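Local structure of Rho guanine nucleotide exchange factor 3 (Mus musculus, 2Z0Q) at residues E75-Q80 against V99-C104; N309-S314 against Q335-C340; I155-L160 against T200-S205. The protein acts as a guanine nucleotide exchange factor for the small GTPases RhoA and RhoB, here represented by its DH-PH domain fragment. All blocks are in the same frame, centred on the assembly; numbering follows the deposited sequence.

How the contacts relate
Followed from the N terminus, the chain makes the contacts in the order 1, 3, 2, each closing before the next opens, so none nests in or crosses another. Contact 1 closes the short connection between helices 67-84 and 95-101 within the helical DH domain. Contact 3, its centre about 20 Å from that of contact 1, closes a longer, largely helical excursion, joining the start of helix 155-172 to the long helix 180-213 that runs from the DH part toward the PH part. Contact 2, in the PH domain, closes a 20-residue connection that includes strand 322-327, bringing strand 310-315 to the C-terminal helix 331-345; its centre is about 44 Å from that of contact 1.

Contact 1 of 3, residues E75-Q80 against V99-C104; sequences EELLSQ and VGWLPC
Leu77 lies across the indole of Trp101, its side chain at about a right angle to that of the tryptophan. The contact is a CH-pi interaction over the ring face: CB of Leu77 stands 3.6 Å from the centroid of the five-membered ring of Trp101, only 17° off the ring normal. The nearest single atom is NE1, with CB of Leu77 3.5 Å from NE1 of Trp101. Farther along the leucine, CD2 spreads over the benzene half of the indole and comes within 4.0 Å of Trp101 CH2. With CG of Leu77 anti to the backbone nitrogen (chi1 173°), the branched end swings so that CD2 lies over the benzene half; CB, fixed by the backbone, lies over the pyrrole. A branched aliphatic residue suits this position because it can follow both rings of the indole at once.

The opposite face of Trp101 is met by the sulfur of Cys104, offset toward the rim, so that the flat group is sandwiched between a leucine from one helix and a cysteine from its own segment. This is interior packing of the all-helical DH domain, in which residues 75-80 on helix 67-84 lie against helix 95-101 and the 3-10 turn after it. Tryptophan offers a broad apolar surface here and one polar atom, and that atom is satisfied: NE1 donates to the backbone oxygen of Leu73, one turn before Leu77, which helps fix the rotation of the ring.

At the edge of the indole stands the aliphatic part of Glu76, with CG 4.4 Å from Trp101 CD1. Its carboxylate leads away from the ring, and OE2 of Glu76 accepts, on its anti lone pair, a 2.8 Å hydrogen bond from NE2 of Gln80, one turn farther along helix 67-84.

Contact 2 of 3, residues N309-S314 against Q335-C340; sequences NFFRVS and QQWLNC
Phe311 places CG between its backbone nitrogen and carbonyl carbon (chi1 60°), and with that torsion its ring projects from strand 310-315 toward the helix 331-345. In Leu338, CG stands beside the backbone nitrogen, anti to the carbonyl carbon (chi1 -65°). The second torsion extends CD1 and leaves CD2 as the bent branch, which meets the strand, although the residue starts out along the flank of its helix.

The two side chains run antiparallel to one another, so the tip of the leucine meets the root of the phenylalanine. CD2 of Leu338 is 3.9 Å from Phe311 CB and 4.1 Å from Phe311 CG. The far end of the phenyl ring meets the root of Trp337 instead, where Phe311 CZ lies 3.8 Å from Trp337 CB and 4.0 Å from Trp337 CG. Beyond CB the indole leads away from the strand. Its five-membered ring is inclined by 28° to the phenyl plane, with centroids 5.7 Å apart, and the rings are offset until little of one lies over the other. The contact is therefore carried by van der Waals packing of apolar carbons rather than by a full stack. Phenylalanine suits the strand position because it is long enough to span from one helix residue to the next, and all three side chains are buried.

A C-terminal helix that caps one open end of the curved beta-barrel is a defining element of the PH fold; helix 331-345 is that helix. Strand 310-315 pairs antiparallel with strands 282-285 and 322-327. Phe311 and Leu338 both touch Leu283 on the first of these, while Phe311 and Trp337 share Leu238 on strand 232-240, where the indole also reaches Cys234.

Contact 3 of 3, residues I155-L160 against T200-S205; sequences IPRSRL and TKTGES
Arg157 reaches from the first turn of helix 155-172 to Thr202 on helix 180-213, bridging backbones whose CA atoms, in Arg157 and Thr202, are 10.8 Å apart. Its CB leaves the helix toward the partner. CG is anti to the backbone nitrogen (chi1 -168°), and the chain then runs extended through CD to NE, giving the reach needed to cross. The side chain also touches Cys112 of helix 107-125 and Ile198. CZ comes 3.5 Å from Thr202 OG1 and carries the two nitrogens that make the polar contact.

NH2 is the principal donor: it lies 2.9 Å from Thr202 OG1, with an N-H...O angle of 152°, and the hydroxyl oxygen sits at the guanidinium edge, near its plane. NH1 turns to the same oxygen but only weakly, at 3.3 Å from Thr202 OG1. The carbon that bears the hydroxyl is close as well, with Thr202 CB 3.3 Å from Arg157 NH2 and the methyl CG2 a little farther off. NH2 makes a further weak hydrogen bond to Asn199 OD1.

Thr202 is well suited to receive this group. Its hydroxyl lies beside the backbone nitrogen (chi1 -65°), from where it donates to the carbonyl oxygen of Ile198 one turn earlier, while the same oxygen accepts from the arginine. Together the residues tie two helices of the DH bundle, the second being the long one that continues toward the PH domain.

Since threonine is neutral, the link is a hydrogen bond between a charged donor and a dipole rather than an ion pair. The guanidinium would probably polarise the hydroxyl and strengthen its donation to Ile198, making the two bonds cooperative.

Contact 1 of 3, residues E75-Q80 against V99-C104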
# COMPACT_ATOMS: atom_id res chain seq x y z
N GLU A 75 -16.11 -12.89 -8.57
CA GLU A 75 -16.85 -14.12 -8.79
C GLU A 75 -17.66 -13.96 -10.06
O GLU A 75 -17.81 -14.91 -10.82
CB GLU A 75 -17.78 -14.44 -7.61
CG GLU A 75 -17.04 -14.78 -6.32
CD GLU A 75 -17.98 -15.04 -5.14
OE1 GLU A 75 -18.75 -14.13 -4.77
OE2 GLU A 75 -17.93 -16.17 -4.60
N GLU A 76 -18.21 -12.76 -10.28
CA GLU A 76 -19.00 -12.53 -11.48
C GLU A 76 -18.11 -12.64 -12.71
O GLU A 76 -18.51 -13.25 -13.69
CB GLU A 76 -19.65 -11.15 -11.46
CG GLU A 76 -20.49 -10.87 -12.70
CD GLU A 76 -21.68 -11.79 -12.81
OE1 GLU A 76 -22.25 -12.14 -11.75
OE2 GLU A 76 -22.06 -12.15 -13.93
N LEU A 77 -16.92 -12.06 -12.67
CA LEU A 77 -16.07 -12.16 -13.86
C LEU A 77 -15.69 -13.62 -14.10
O LEU A 77 -15.77 -14.13 -15.21
CB LEU A 77 -14.82 -11.29 -13.72
CG LEU A 77 -13.83 -11.50 -14.87
CD1 LEU A 77 -14.49 -11.20 -16.21
CD2 LEU A 77 -12.59 -10.65 -14.60
N LEU A 78 -15.25 -14.30 -13.05
CA LEU A 78 -14.87 -15.70 -13.19
C LEU A 78 -16.00 -16.56 -13.76
O LEU A 78 -15.79 -17.38 -14.65
CB LEU A 78 -14.44 -16.23 -11.83
CG LEU A 78 -13.93 -17.68 -11.77
CD1 LEU A 78 -12.74 -17.84 -12.69
CD2 LEU A 78 -13.54 -17.99 -10.33
N SER A 79 -17.21 -16.38 -13.24
CA SER A 79 -18.36 -17.14 -13.69
C SER A 79 -18.58 -16.94 -15.18
O SER A 79 -18.85 -17.90 -15.91
CB SER A 79 -19.61 -16.71 -12.90
OG SER A 79 -20.75 -17.35 -13.41
N GLN A 80 -18.47 -15.70 -15.65
CA GLN A 80 -18.67 -15.41 -17.06
C GLN A 80 -17.57 -16.01 -17.95
O GLN A 80 -17.85 -16.53 -19.04
CB GLN A 80 -18.76 -13.89 -17.28
CG GLN A 80 -20.12 -13.32 -16.83
CD GLN A 80 -20.23 -11.84 -17.09
OE1 GLN A 80 -19.98 -11.37 -18.20
NE2 GLN A 80 -20.62 -11.09 -16.06
N VAL A 99 -15.39 -6.00 -21.49
CA VAL A 99 -15.99 -4.69 -21.67
C VAL A 99 -17.30 -4.54 -20.87
O VAL A 99 -17.54 -3.50 -20.26
CB VAL A 99 -16.24 -4.42 -23.15
CG1 VAL A 99 -17.09 -3.11 -23.31
CG2 VAL A 99 -14.87 -4.23 -23.86
N GLY A 100 -18.13 -5.58 -20.83
CA GLY A 100 -19.35 -5.47 -20.04
C GLY A 100 -19.15 -5.51 -18.54
O GLY A 100 -19.97 -4.98 -17.77
N TRP A 101 -18.08 -6.16 -18.09
CA TRP A 101 -17.80 -6.27 -16.67
C TRP A 101 -17.11 -5.06 -16.06
O TRP A 101 -17.36 -4.71 -14.93
CB TRP A 101 -16.95 -7.54 -16.42
CG TRP A 101 -16.47 -7.74 -15.01
CD1 TRP A 101 -17.18 -8.27 -13.95
CD2 TRP A 101 -15.17 -7.42 -14.49
NE1 TRP A 101 -16.40 -8.30 -12.82
CE2 TRP A 101 -15.17 -7.78 -13.12
CE3 TRP A 101 -14.00 -6.86 -15.05
CZ2 TRP A 101 -14.03 -7.60 -12.29
CZ3 TRP A 101 -12.86 -6.69 -14.23
CH2 TRP A 101 -12.90 -7.06 -12.87
N LEU A 102 -16.25 -4.40 -16.84
CA LEU A 102 -15.51 -3.24 -16.35
C LEU A 102 -16.20 -2.19 -15.46
O LEU A 102 -15.60 -1.69 -14.52
CB LEU A 102 -14.84 -2.49 -17.52
CG LEU A 102 -13.80 -3.29 -18.26
CD1 LEU A 102 -13.14 -2.46 -19.34
CD2 LEU A 102 -12.81 -3.80 -17.24
N PRO A 103 -17.43 -1.80 -15.79
CA PRO A 103 -18.13 -0.80 -14.98
C PRO A 103 -18.23 -1.15 -13.47
O PRO A 103 -18.29 -0.27 -12.65
CB PRO A 103 -19.50 -0.71 -15.65
CG PRO A 103 -19.17 -0.97 -17.06
CD PRO A 103 -18.23 -2.13 -16.98
N CYS A 104 -18.20 -2.44 -13.13
CA CYS A 104 -18.32 -2.82 -11.73
C CYS A 104 -17.07 -2.45 -10.95
O CYS A 104 -17.09 -2.43 -9.72
CB CYS A 104 -18.65 -4.30 -11.58
SG CYS A 104 -17.26 -5.37 -11.63

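Contact 2 of 3, residues N309-S314 against Q335-C340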
# COMPACT_ATOMS: atom_id res chain seq x y z
N ASN A 309 21.37 -0.62 9.68
CA ASN A 309 20.34 0.07 8.91
C ASN A 309 19.95 1.46 9.45
O ASN A 309 18.80 1.81 9.41
CB ASN A 309 19.09 -0.81 8.81
CG ASN A 309 19.39 -2.12 8.06
OD1 ASN A 309 18.78 -3.15 8.30
ND2 ASN A 309 20.35 -2.06 7.17
N PHE A 310 20.93 2.24 9.88
CA PHE A 310 20.68 3.59 10.39
C PHE A 310 21.07 4.68 9.40
O PHE A 310 21.90 4.47 8.51
CB PHE A 310 21.51 3.85 11.66
CG PHE A 310 20.82 3.48 12.94
CD1 PHE A 310 20.95 2.19 13.48
CD2 PHE A 310 20.09 4.43 13.64
CE1 PHE A 310 20.35 1.87 14.70
CE2 PHE A 310 19.50 4.13 14.84
CZ PHE A 310 19.62 2.84 15.39
N PHE A 311 20.44 5.84 9.54
CA PHE A 311 20.87 7.01 8.75
C PHE A 311 20.62 8.21 9.66
O PHE A 311 19.89 8.10 10.64
CB PHE A 311 20.16 7.13 7.39
CG PHE A 311 18.66 7.26 7.47
CD1 PHE A 311 18.06 8.50 7.48
CD2 PHE A 311 17.86 6.12 7.49
CE1 PHE A 311 16.65 8.62 7.52
CE2 PHE A 311 16.46 6.23 7.53
CZ PHE A 311 15.87 7.45 7.53
N ARG A 312 21.26 9.32 9.34
CA ARG A 312 21.14 10.51 10.17
C ARG A 312 20.49 11.67 9.42
O ARG A 312 20.77 11.93 8.27
CB ARG A 312 22.54 10.95 10.66
CG ARG A 312 22.52 12.10 11.71
CD ARG A 312 23.93 12.56 12.16
NE ARG A 312 25.02 11.56 12.23
CZ ARG A 312 25.30 10.79 13.27
NH1 ARG A 312 24.58 10.81 14.38
NH2 ARG A 312 26.38 10.07 13.26
N VAL A 313 19.60 12.35 10.11
CA VAL A 313 18.99 13.52 9.57
C VAL A 313 19.26 14.64 10.57
O VAL A 313 19.03 14.47 11.75
CB VAL A 313 17.46 13.38 9.42
CG1 VAL A 313 16.90 14.68 9.07
CG2 VAL A 313 17.11 12.34 8.31
N SER A 314 19.77 15.78 10.09
CA SER A 314 20.03 16.89 11.00
C SER A 314 19.54 18.21 10.40
O SER A 314 19.36 18.36 9.18
CB SER A 314 21.53 16.92 11.37
OG SER A 314 22.30 17.39 10.30
N GLN A 335 17.35 1.93 2.16
CA GLN A 335 17.61 2.53 0.86
C GLN A 335 16.41 3.36 0.36
O GLN A 335 16.61 4.42 -0.21
CB GLN A 335 17.99 1.45 -0.20
CG GLN A 335 18.59 2.04 -1.50
CD GLN A 335 19.90 2.79 -1.26
OE1 GLN A 335 20.80 2.27 -0.60
NE2 GLN A 335 20.02 3.99 -1.81
N GLN A 336 15.19 2.85 0.57
CA GLN A 336 13.96 3.55 0.16
C GLN A 336 13.92 4.94 0.78
O GLN A 336 13.64 5.93 0.12
CB GLN A 336 12.72 2.76 0.61
CG GLN A 336 12.60 1.32 0.04
CD GLN A 336 11.32 0.61 0.51
OE1 GLN A 336 11.12 0.36 1.72
NE2 GLN A 336 10.43 0.28 -0.45
N TRP A 337 14.20 5.01 2.08
CA TRP A 337 14.25 6.29 2.78
C TRP A 337 15.33 7.20 2.21
O TRP A 337 15.10 8.38 1.96
CB TRP A 337 14.48 6.08 4.28
CG TRP A 337 13.20 5.89 5.04
CD1 TRP A 337 12.67 4.72 5.51
CD2 TRP A 337 12.26 6.92 5.37
NE1 TRP A 337 11.46 4.97 6.13
CE2 TRP A 337 11.19 6.30 6.05
CE3 TRP A 337 12.22 8.29 5.17
CZ2 TRP A 337 10.09 7.03 6.52
CZ3 TRP A 337 11.13 9.02 5.63
CH2 TRP A 337 10.08 8.38 6.30
N LEU A 338 16.54 6.67 2.03
CA LEU A 338 17.60 7.49 1.45
C LEU A 338 17.18 8.00 0.06
O LEU A 338 17.32 9.19 -0.24
CB LEU A 338 18.89 6.65 1.34
CG LEU A 338 19.57 6.18 2.62
CD1 LEU A 338 20.94 5.54 2.25
CD2 LEU A 338 19.81 7.36 3.55
N ASN A 339 16.65 7.10 -0.79
CA ASN A 339 16.24 7.51 -2.15
C ASN A 339 15.17 8.62 -2.10
O ASN A 339 15.31 9.64 -2.76
CB ASN A 339 15.68 6.32 -2.95
CG ASN A 339 16.69 5.20 -3.17
OD1 ASN A 339 17.90 5.39 -3.05
ND2 ASN A 339 16.18 4.02 -3.52
N CYS A 340 14.12 8.43 -1.29
CA CYS A 340 13.05 9.43 -1.21
C CYS A 340 13.48 10.79 -0.68
O CYS A 340 13.08 11.81 -1.19
CB CYS A 340 11.87 8.91 -0.39
SG CYS A 340 11.00 7.57 -1.20

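Contact 3 of 3, residues I155-L160 against T200-S205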
# COMPACT_ATOMS: atom_id res chain seq x y z
N ILE A 155 -3.80 -6.95 -1.81
CA ILE A 155 -4.20 -7.85 -2.91
C ILE A 155 -5.13 -7.24 -3.97
O ILE A 155 -4.85 -7.32 -5.18
CB ILE A 155 -4.84 -9.20 -2.36
CG1 ILE A 155 -3.75 -10.26 -2.22
CG2 ILE A 155 -5.91 -9.74 -3.31
CD1 ILE A 155 -4.28 -11.67 -1.88
N PRO A 156 -6.23 -6.59 -3.56
CA PRO A 156 -7.12 -6.02 -4.58
C PRO A 156 -6.46 -4.92 -5.43
O PRO A 156 -6.57 -4.92 -6.67
CB PRO A 156 -8.31 -5.49 -3.77
CG PRO A 156 -8.25 -6.34 -2.49
CD PRO A 156 -6.79 -6.40 -2.20
N ARG A 157 -5.79 -3.98 -4.78
CA ARG A 157 -5.15 -2.94 -5.56
C ARG A 157 -4.11 -3.56 -6.49
O ARG A 157 -3.98 -3.14 -7.63
CB ARG A 157 -4.46 -1.92 -4.67
CG ARG A 157 -4.05 -0.69 -5.43
CD ARG A 157 -3.03 0.13 -4.63
NE ARG A 157 -2.99 1.49 -5.14
CZ ARG A 157 -3.92 2.42 -4.89
NH1 ARG A 157 -4.97 2.12 -4.12
NH2 ARG A 157 -3.82 3.63 -5.43
N SER A 158 -3.36 -4.55 -6.00
CA SER A 158 -2.34 -5.18 -6.86
C SER A 158 -2.97 -5.82 -8.07
O SER A 158 -2.40 -5.80 -9.18
CB SER A 158 -1.53 -6.23 -6.09
OG SER A 158 -0.78 -5.60 -5.06
N ARG A 159 -4.15 -6.41 -7.88
CA ARG A 159 -4.81 -7.03 -9.00
C ARG A 159 -5.25 -5.93 -10.00
O ARG A 159 -5.04 -6.06 -11.18
CB ARG A 159 -6.03 -7.85 -8.55
CG ARG A 159 -6.83 -8.44 -9.71
CD ARG A 159 -6.18 -9.70 -10.19
NE ARG A 159 -6.96 -10.43 -11.18
CZ ARG A 159 -6.44 -11.37 -11.96
NH1 ARG A 159 -5.14 -11.70 -11.82
NH2 ARG A 159 -7.17 -11.91 -12.92
N LEU A 160 -5.86 -4.86 -9.50
CA LEU A 160 -6.31 -3.80 -10.40
C LEU A 160 -5.17 -3.28 -11.28
O LEU A 160 -5.31 -3.12 -12.48
CB LEU A 160 -6.90 -2.64 -9.60
CG LEU A 160 -7.39 -1.49 -10.45
CD1 LEU A 160 -8.73 -1.85 -11.08
CD2 LEU A 160 -7.52 -0.25 -9.54
N THR A 200 -4.17 8.62 -8.23
CA THR A 200 -4.10 10.04 -7.92
C THR A 200 -4.90 10.36 -6.66
O THR A 200 -4.42 11.06 -5.78
CB THR A 200 -4.59 10.88 -9.10
OG1 THR A 200 -3.65 10.73 -10.17
CG2 THR A 200 -4.67 12.38 -8.71
N LYS A 201 -6.11 9.82 -6.57
CA LYS A 201 -6.97 10.08 -5.41
C LYS A 201 -6.40 9.46 -4.14
O LYS A 201 -6.55 10.02 -3.05
CB LYS A 201 -8.36 9.49 -5.64
CG LYS A 201 -9.17 10.18 -6.67
CD LYS A 201 -10.52 9.51 -6.75
CE LYS A 201 -11.33 9.95 -7.94
NZ LYS A 201 -12.60 9.18 -7.99
N THR A 202 -5.82 8.28 -4.27
CA THR A 202 -5.22 7.57 -3.14
C THR A 202 -4.08 8.42 -2.56
O THR A 202 -3.95 8.56 -1.34
CB THR A 202 -4.64 6.20 -3.57
OG1 THR A 202 -5.71 5.34 -4.00
CG2 THR A 202 -3.90 5.52 -2.40
N GLY A 203 -3.27 9.00 -3.44
CA GLY A 203 -2.17 9.83 -2.99
C GLY A 203 -2.66 11.04 -2.22
O GLY A 203 -2.12 11.41 -1.17
N GLU A 204 -3.71 11.66 -2.74
CA GLU A 204 -4.28 12.82 -2.08
C GLU A 204 -4.93 12.44 -0.74
O GLU A 204 -4.79 13.17 0.24
CB GLU A 204 -5.33 13.49 -2.97
CG GLU A 204 -4.80 13.84 -4.36
CD GLU A 204 -5.89 14.34 -5.31
OE1 GLU A 204 -6.97 13.69 -5.38
OE2 GLU A 204 -5.67 15.37 -5.98
N SER A 205 -5.63 11.31 -0.71
CA SER A 205 -6.30 10.87 0.50
C SER A 205 -5.28 10.55 1.59
O SER A 205 -5.48 10.91 2.76
CB SER A 205 -7.19 9.65 0.23
OG SER A 205 -6.41 8.49 -0.06